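Local coordinates for nucleoporin NUP82 (Saccharomyces cerevisiae, PDB 3PBP), which serves as a structural component of the nuclear pore complex, its N-terminal domain, the piece described here, taking part in the interaction with the nucleoporin NUP116, at residues F59-H70 with L82-M91. The protein carries 1 engineered substitution. Residues are numbered along the deposited sequence; the frame is centred on the assembly and turned at random.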
ATOM      1  N   PHE A  59     -21.664 -11.335 -21.535  1.00 63.86           N
ATOM      2  CA  PHE A  59     -20.281 -11.211 -21.967  1.00 63.50           C
ATOM      3  C   PHE A  59     -19.529 -12.532 -22.077  1.00 63.41           C
ATOM      4  O   PHE A  59     -18.304 -12.527 -22.175  1.00 64.33           O
ATOM      5  CB  PHE A  59     -19.529 -10.235 -21.044  1.00 62.25           C
ATOM      6  CG  PHE A  59     -19.535 -10.630 -19.589  1.00 62.83           C
ATOM      7  CD1 PHE A  59     -18.587 -11.519 -19.091  1.00 63.14           C
ATOM      8  CD2 PHE A  59     -20.485 -10.108 -18.711  1.00 62.70           C
ATOM      9  CE1 PHE A  59     -18.583 -11.878 -17.738  1.00 62.02           C
ATOM     10  CE2 PHE A  59     -20.489 -10.463 -17.358  1.00 61.82           C
ATOM     11  CZ  PHE A  59     -19.537 -11.347 -16.874  1.00 61.58           C
ATOM     12  N   SER A  60     -20.261 -13.646 -22.080  1.00 63.23           N
ATOM     13  CA  SER A  60     -19.665 -14.982 -22.207  1.00 64.35           C
ATOM     14  C   SER A  60     -18.733 -15.035 -23.407  1.00 64.74           C
ATOM     15  O   SER A  60     -17.686 -15.677 -23.376  1.00 64.78           O
ATOM     16  CB  SER A  60     -20.747 -16.040 -22.399  1.00 63.34           C
ATOM     17  OG  SER A  60     -21.665 -16.033 -21.323  1.00 67.27           O
ATOM     18  N   ARG A  61     -19.132 -14.350 -24.467  1.00 66.26           N
ATOM     19  CA  ARG A  61     -18.353 -14.298 -25.692  1.00 67.51           C
ATOM     20  C   ARG A  61     -16.963 -13.721 -25.455  1.00 65.49           C
ATOM     21  O   ARG A  61     -16.041 -14.001 -26.201  1.00 65.25           O
ATOM     22  CB  ARG A  61     -19.083 -13.441 -26.725  1.00 71.30           C
ATOM     23  CG  ARG A  61     -18.671 -13.717 -28.163  1.00 76.11           C
ATOM     24  CD  ARG A  61     -18.366 -12.425 -28.888  1.00 78.97           C
ATOM     25  NE  ARG A  61     -19.387 -11.415 -28.640  1.00 81.52           N
ATOM     26  CZ  ARG A  61     -19.301 -10.156 -29.067  1.00 83.93           C
ATOM     27  NH1 ARG A  61     -18.234  -9.768 -29.764  1.00 82.93           N
ATOM     28  NH2 ARG A  61     -20.278  -9.285 -28.796  1.00 84.48           N
ATOM     29  N   HIS A  62     -16.821 -12.915 -24.408  1.00 65.53           N
ATOM     30  CA  HIS A  62     -15.542 -12.285 -24.086  1.00 64.42           C
ATOM     31  C   HIS A  62     -14.860 -12.878 -22.863  1.00 62.78           C
ATOM     32  O   HIS A  62     -13.637 -12.833 -22.747  1.00 62.99           O
ATOM     33  CB  HIS A  62     -15.747 -10.793 -23.863  1.00 66.08           C
ATOM     34  CG  HIS A  62     -16.148 -10.057 -25.100  1.00 70.02           C
ATOM     35  ND1 HIS A  62     -15.271  -9.812 -26.137  1.00 71.62           N
ATOM     36  CD2 HIS A  62     -17.337  -9.531 -25.479  1.00 70.70           C
ATOM     37  CE1 HIS A  62     -15.902  -9.165 -27.102  1.00 72.26           C
ATOM     38  NE2 HIS A  62     -17.158  -8.982 -26.728  1.00 72.95           N
ATOM     39  N   LEU A  63     -15.653 -13.428 -21.948  1.00 60.74           N
ATOM     40  CA  LEU A  63     -15.107 -14.019 -20.737  1.00 58.68           C
ATOM     41  C   LEU A  63     -16.125 -14.878 -20.023  1.00 58.34           C
ATOM     42  O   LEU A  63     -17.274 -14.475 -19.820  1.00 57.23           O
ATOM     43  CB  LEU A  63     -14.621 -12.926 -19.772  1.00 58.67           C
ATOM     44  CG  LEU A  63     -14.305 -13.339 -18.321  1.00 57.57           C
ATOM     45  CD1 LEU A  63     -13.138 -14.307 -18.279  1.00 55.83           C
ATOM     46  CD2 LEU A  63     -13.982 -12.105 -17.510  1.00 57.92           C
ATOM     47  N   VAL A  64     -15.692 -16.077 -19.656  1.00 58.23           N
ATOM     48  CA  VAL A  64     -16.532 -16.997 -18.910  1.00 58.19           C
ATOM     49  C   VAL A  64     -15.836 -17.010 -17.557  1.00 59.01           C
ATOM     50  O   VAL A  64     -14.636 -17.282 -17.474  1.00 58.89           O
ATOM     51  CB  VAL A  64     -16.525 -18.414 -19.531  1.00 56.81           C
ATOM     52  CG1 VAL A  64     -17.192 -19.387 -18.580  1.00 56.50           C
ATOM     53  CG2 VAL A  64     -17.255 -18.408 -20.861  1.00 54.52           C
ATOM     54  N   LEU A  65     -16.568 -16.690 -16.499  1.00 59.18           N
ATOM     55  CA  LEU A  65     -15.960 -16.651 -15.176  1.00 60.57           C
ATOM     56  C   LEU A  65     -15.900 -18.019 -14.504  1.00 62.52           C
ATOM     57  O   LEU A  65     -16.662 -18.923 -14.857  1.00 64.22           O
ATOM     58  CB  LEU A  65     -16.737 -15.686 -14.264  1.00 57.75           C
ATOM     59  CG  LEU A  65     -16.780 -14.203 -14.625  1.00 56.64           C
ATOM     60  CD1 LEU A  65     -17.706 -13.483 -13.655  1.00 54.77           C
ATOM     61  CD2 LEU A  65     -15.372 -13.611 -14.590  1.00 55.02           C
ATOM     62  N   ASP A  66     -14.969 -18.170 -13.559  1.00 63.43           N
ATOM     63  CA  ASP A  66     -14.848 -19.390 -12.762  1.00 63.77           C
ATOM     64  C   ASP A  66     -14.721 -18.864 -11.338  1.00 63.43           C
ATOM     65  O   ASP A  66     -14.411 -17.688 -11.153  1.00 63.48           O
ATOM     66  CB  ASP A  66     -13.644 -20.259 -13.199  1.00 64.00           C
ATOM     67  CG  ASP A  66     -12.292 -19.603 -12.951  1.00 65.90           C
ATOM     68  OD1 ASP A  66     -11.963 -19.319 -11.778  1.00 65.65           O
ATOM     69  OD2 ASP A  66     -11.538 -19.393 -13.934  1.00 68.10           O
ATOM     70  N   ASP A  67     -14.973 -19.694 -10.333  1.00 64.23           N
ATOM     71  CA  ASP A  67     -14.915 -19.216  -8.946  1.00 65.90           C
ATOM     72  C   ASP A  67     -13.590 -18.639  -8.477  1.00 65.01           C
ATOM     73  O   ASP A  67     -13.493 -18.166  -7.345  1.00 64.83           O
ATOM     74  CB  ASP A  67     -15.336 -20.321  -7.976  1.00 69.82           C
ATOM     75  CG  ASP A  67     -16.689 -20.914  -8.328  1.00 73.49           C
ATOM     76  OD1 ASP A  67     -17.570 -20.139  -8.776  1.00 75.86           O
ATOM     77  OD2 ASP A  67     -16.870 -22.143  -8.150  1.00 74.89           O
ATOM     78  N   THR A  68     -12.579 -18.679  -9.340  1.00 64.15           N
ATOM     79  CA  THR A  68     -11.258 -18.152  -9.011  1.00 63.38           C
ATOM     80  C   THR A  68     -11.149 -16.645  -9.250  1.00 61.89           C
ATOM     81  O   THR A  68     -10.282 -15.972  -8.677  1.00 62.25           O
ATOM     82  CB  THR A  68     -10.165 -18.875  -9.836  1.00 64.31           C
ATOM     83  OG1 THR A  68     -10.029 -20.212  -9.349  1.00 66.24           O
ATOM     84  CG2 THR A  68      -8.812 -18.159  -9.723  1.00 66.23           C
ATOM     85  N   PHE A  69     -12.024 -16.121 -10.098  1.00 60.05           N
ATOM     86  CA  PHE A  69     -12.026 -14.700 -10.415  1.00 58.89           C
ATOM     87  C   PHE A  69     -12.565 -13.830  -9.284  1.00 58.38           C
ATOM     88  O   PHE A  69     -13.415 -14.257  -8.507  1.00 57.27           O
ATOM     89  CB  PHE A  69     -12.885 -14.429 -11.659  1.00 57.99           C
ATOM     90  CG  PHE A  69     -12.157 -14.577 -12.952  1.00 56.23           C
ATOM     91  CD1 PHE A  69     -11.749 -15.828 -13.400  1.00 56.99           C
ATOM     92  CD2 PHE A  69     -11.839 -13.459 -13.708  1.00 55.94           C
ATOM     93  CE1 PHE A  69     -11.023 -15.960 -14.591  1.00 57.17           C
ATOM     94  CE2 PHE A  69     -11.111 -13.577 -14.903  1.00 56.55           C
ATOM     95  CZ  PHE A  69     -10.702 -14.825 -15.343  1.00 56.15           C
ATOM     96  N   HIS A  70     -12.049 -12.607  -9.206  1.00 59.30           N
ATOM     97  CA  HIS A  70     -12.517 -11.610  -8.245  1.00 59.80           C
ATOM     98  C   HIS A  70     -13.069 -10.507  -9.146  1.00 59.07           C
ATOM     99  O   HIS A  70     -12.552 -10.295 -10.256  1.00 59.15           O
ATOM    100  CB  HIS A  70     -11.374 -11.003  -7.440  1.00 62.09           C
ATOM    101  CG  HIS A  70     -10.710 -11.950  -6.492  1.00 66.49           C
ATOM    102  ND1 HIS A  70      -9.955 -13.025  -6.912  1.00 68.41           N
ATOM    103  CD2 HIS A  70     -10.622 -11.937  -5.141  1.00 67.88           C
ATOM    104  CE1 HIS A  70      -9.427 -13.629  -5.862  1.00 68.12           C
ATOM    105  NE2 HIS A  70      -9.816 -12.988  -4.775  1.00 68.19           N
ATOM    106  N   LEU A  82     -12.790  -7.433 -13.640  1.00 53.14           N
ATOM    107  CA  LEU A  82     -12.818  -8.865 -13.361  1.00 52.75           C
ATOM    108  C   LEU A  82     -11.405  -9.394 -13.579  1.00 53.57           C
ATOM    109  O   LEU A  82     -10.789  -9.154 -14.633  1.00 51.86           O
ATOM    110  CB  LEU A  82     -13.828  -9.565 -14.285  1.00 51.21           C
ATOM    111  CG  LEU A  82     -15.193  -8.861 -14.357  1.00 49.82           C
ATOM    112  CD1 LEU A  82     -15.107  -7.765 -15.401  1.00 47.29           C
ATOM    113  CD2 LEU A  82     -16.306  -9.824 -14.703  1.00 48.83           C
ATOM    114  N   PHE A  83     -10.880 -10.096 -12.575  1.00 54.11           N
ATOM    115  CA  PHE A  83      -9.518 -10.605 -12.672  1.00 54.91           C
ATOM    116  C   PHE A  83      -9.229 -11.855 -11.856  1.00 55.08           C
ATOM    117  O   PHE A  83      -9.964 -12.210 -10.936  1.00 55.53           O
ATOM    118  CB  PHE A  83      -8.525  -9.522 -12.234  1.00 54.86           C
ATOM    119  CG  PHE A  83      -8.629  -9.165 -10.771  1.00 55.25           C
ATOM    120  CD1 PHE A  83      -9.608  -8.278 -10.317  1.00 56.57           C
ATOM    121  CD2 PHE A  83      -7.770  -9.737  -9.837  1.00 54.49           C
ATOM    122  CE1 PHE A  83      -9.729  -7.965  -8.947  1.00 55.56           C
ATOM    123  CE2 PHE A  83      -7.880  -9.436  -8.469  1.00 52.98           C
ATOM    124  CZ  PHE A  83      -8.860  -8.550  -8.026  1.00 54.17           C
ATOM    125  N   ASN A  84      -8.137 -12.514 -12.216  1.00 54.76           N
ATOM    126  CA  ASN A  84      -7.678 -13.691 -11.509  1.00 55.88           C
ATOM    127  C   ASN A  84      -6.169 -13.511 -11.341  1.00 57.48           C
ATOM    128  O   ASN A  84      -5.658 -12.391 -11.442  1.00 57.34           O
ATOM    129  CB  ASN A  84      -8.008 -14.979 -12.279  1.00 55.34           C
ATOM    130  CG  ASN A  84      -7.391 -15.025 -13.681  1.00 56.21           C
ATOM    131  OD1 ASN A  84      -6.665 -14.116 -14.105  1.00 55.37           O
ATOM    132  ND2 ASN A  84      -7.683 -16.105 -14.405  1.00 55.76           N
ATOM    133  N   ASP A  85      -5.447 -14.591 -11.087  1.00 58.78           N
ATOM    134  CA  ASP A  85      -4.007 -14.468 -10.892  1.00 60.16           C
ATOM    135  C   ASP A  85      -3.252 -14.235 -12.201  1.00 60.14           C
ATOM    136  O   ASP A  85      -2.058 -13.921 -12.193  1.00 59.37           O
ATOM    137  CB  ASP A  85      -3.481 -15.727 -10.214  1.00 61.29           C
ATOM    138  CG  ASP A  85      -3.735 -16.978 -11.036  1.00 65.83           C
ATOM    139  OD1 ASP A  85      -4.903 -17.219 -11.431  1.00 66.21           O
ATOM    140  OD2 ASP A  85      -2.761 -17.725 -11.284  1.00 69.42           O
ATOM    141  N   ASN A  86      -3.955 -14.344 -13.323  1.00 58.40           N
ATOM    142  CA  ASN A  86      -3.285 -14.211 -14.590  1.00 58.62           C
ATOM    143  C   ASN A  86      -3.708 -13.064 -15.481  1.00 58.54           C
ATOM    144  O   ASN A  86      -2.879 -12.485 -16.176  1.00 57.72           O
ATOM    145  CB  ASN A  86      -3.418 -15.544 -15.340  1.00 60.92           C
ATOM    146  CG  ASN A  86      -2.774 -15.509 -16.720  1.00 62.73           C
ATOM    147  OD1 ASN A  86      -3.359 -14.990 -17.683  1.00 64.68           O
ATOM    148  ND2 ASN A  86      -1.559 -16.048 -16.821  1.00 60.61           N
ATOM    149  N   GLU A  87      -4.992 -12.731 -15.477  1.00 59.21           N
ATOM    150  CA  GLU A  87      -5.450 -11.656 -16.339  1.00 60.00           C
ATOM    151  C   GLU A  87      -6.444 -10.691 -15.693  1.00 58.49           C
ATOM    152  O   GLU A  87      -7.024 -10.978 -14.643  1.00 56.22           O
ATOM    153  CB  GLU A  87      -6.040 -12.260 -17.616  1.00 62.67           C
ATOM    154  CG  GLU A  87      -7.244 -13.164 -17.387  1.00 66.20           C
ATOM    155  CD  GLU A  87      -7.629 -13.937 -18.646  1.00 70.02           C
ATOM    156  OE1 GLU A  87      -7.380 -13.413 -19.762  1.00 70.79           O
ATOM    157  OE2 GLU A  87      -8.186 -15.059 -18.519  1.00 71.48           O
ATOM    158  N   ILE A  88      -6.624  -9.545 -16.347  1.00 57.48           N
ATOM    159  CA  ILE A  88      -7.522  -8.491 -15.886  1.00 56.71           C
ATOM    160  C   ILE A  88      -8.438  -8.001 -17.018  1.00 56.83           C
ATOM    161  O   ILE A  88      -7.977  -7.743 -18.138  1.00 56.22           O
ATOM    162  CB  ILE A  88      -6.714  -7.251 -15.386  1.00 55.85           C
ATOM    163  CG1 ILE A  88      -5.780  -7.644 -14.238  1.00 54.29           C
ATOM    164  CG2 ILE A  88      -7.668  -6.140 -14.946  1.00 55.33           C
ATOM    165  CD1 ILE A  88      -4.810  -6.533 -13.818  1.00 51.91           C
ATOM    166  N   PHE A  89      -9.729  -7.871 -16.722  1.00 55.58           N
ATOM    167  CA  PHE A  89     -10.683  -7.354 -17.699  1.00 56.91           C
ATOM    168  C   PHE A  89     -11.365  -6.128 -17.106  1.00 57.87           C
ATOM    169  O   PHE A  89     -11.634  -6.086 -15.907  1.00 58.86           O
ATOM    170  CB  PHE A  89     -11.795  -8.355 -18.017  1.00 56.77           C
ATOM    171  CG  PHE A  89     -11.341  -9.562 -18.767  1.00 59.21           C
ATOM    172  CD1 PHE A  89     -10.790 -10.660 -18.091  1.00 60.05           C
ATOM    173  CD2 PHE A  89     -11.496  -9.630 -20.147  1.00 58.75           C
ATOM    174  CE1 PHE A  89     -10.403 -11.810 -18.780  1.00 58.63           C
ATOM    175  CE2 PHE A  89     -11.114 -10.772 -20.842  1.00 59.55           C
ATOM    176  CZ  PHE A  89     -10.567 -11.866 -20.156  1.00 59.11           C
ATOM    177  N   VAL A  90     -11.650  -5.133 -17.937  1.00 57.23           N
ATOM    178  CA  VAL A  90     -12.359  -3.964 -17.459  1.00 57.49           C
ATOM    179  C   VAL A  90     -13.529  -3.709 -18.407  1.00 59.41           C
ATOM    180  O   VAL A  90     -13.341  -3.469 -19.605  1.00 59.42           O
ATOM    181  CB  VAL A  90     -11.453  -2.734 -17.379  1.00 56.90           C
ATOM    182  CG1 VAL A  90     -12.277  -1.506 -17.015  1.00 56.26           C
ATOM    183  CG2 VAL A  90     -10.388  -2.962 -16.327  1.00 55.59           C
HETATM  184  N   MSE A  91     -14.739  -3.790 -17.858  1.00 60.78           N
HETATM  185  CA  MSE A  91     -15.953  -3.587 -18.628  1.00 61.33           C
HETATM  186  C   MSE A  91     -16.752  -2.387 -18.172  1.00 59.74           C
HETATM  187  O   MSE A  91     -16.795  -2.062 -16.987  1.00 59.57           O
HETATM  188  CB  MSE A  91     -16.822  -4.826 -18.548  1.00 65.53           C
HETATM  189  CG  MSE A  91     -16.250  -5.979 -19.311  1.00 73.48           C
HETATM  190 SE   MSE A  91     -17.240  -7.616 -19.047  1.00 91.13          SE
HETATM  191  CE  MSE A  91     -15.812  -8.894 -19.355  1.00 81.42           C
TER
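His70 and Phe83 pair through their backbones, at the start of the edge strand 70-73 and the end of strand 79-83. His70 N donates to Phe83 O at 2.7 Å, and Phe83 N returns a bond to His70 O at 2.9 Å. Both bonds are nearly straight. They satisfy all four polar backbone atoms of this antiparallel hydrogen-bonded pair. His70 CB also sits over one face of the Phe83 ring.

Asn84 OD1 accepts from Asn86 N, which lies above the carbonyl plane in an Asx turn, and from Glu87 N at 2.6 Å. A chi1 of 59° brings OD1 to these two N-H groups, while ND2 lies by the Phe69 ring, the amide plane 34° from the ring's. Asn84 CB covers the centre of one Phe69 face. Phe69 CD2 is 4.4 Å from Leu82 CB, and Phe69 O accepts from Tyr25 OH. With an alanine at Phe69, Asn84 CB would probably lose its aromatic cover and a gap would open beside Leu82.

Leu63 CD2 packs over a face of the Phe89 ring, 3.6 Å from Phe89 CD1. The selenium of Met91, a selenomethionine, lies over a Phe59 face in a Met-aromatic contact. His62 NE2 is satisfied by Asp107 OD1. The chemistry divides the work: backbone bonds pair the strands, while apolar packing seats the loop that links strand 55-58 of the preceding beta-propeller blade to this one.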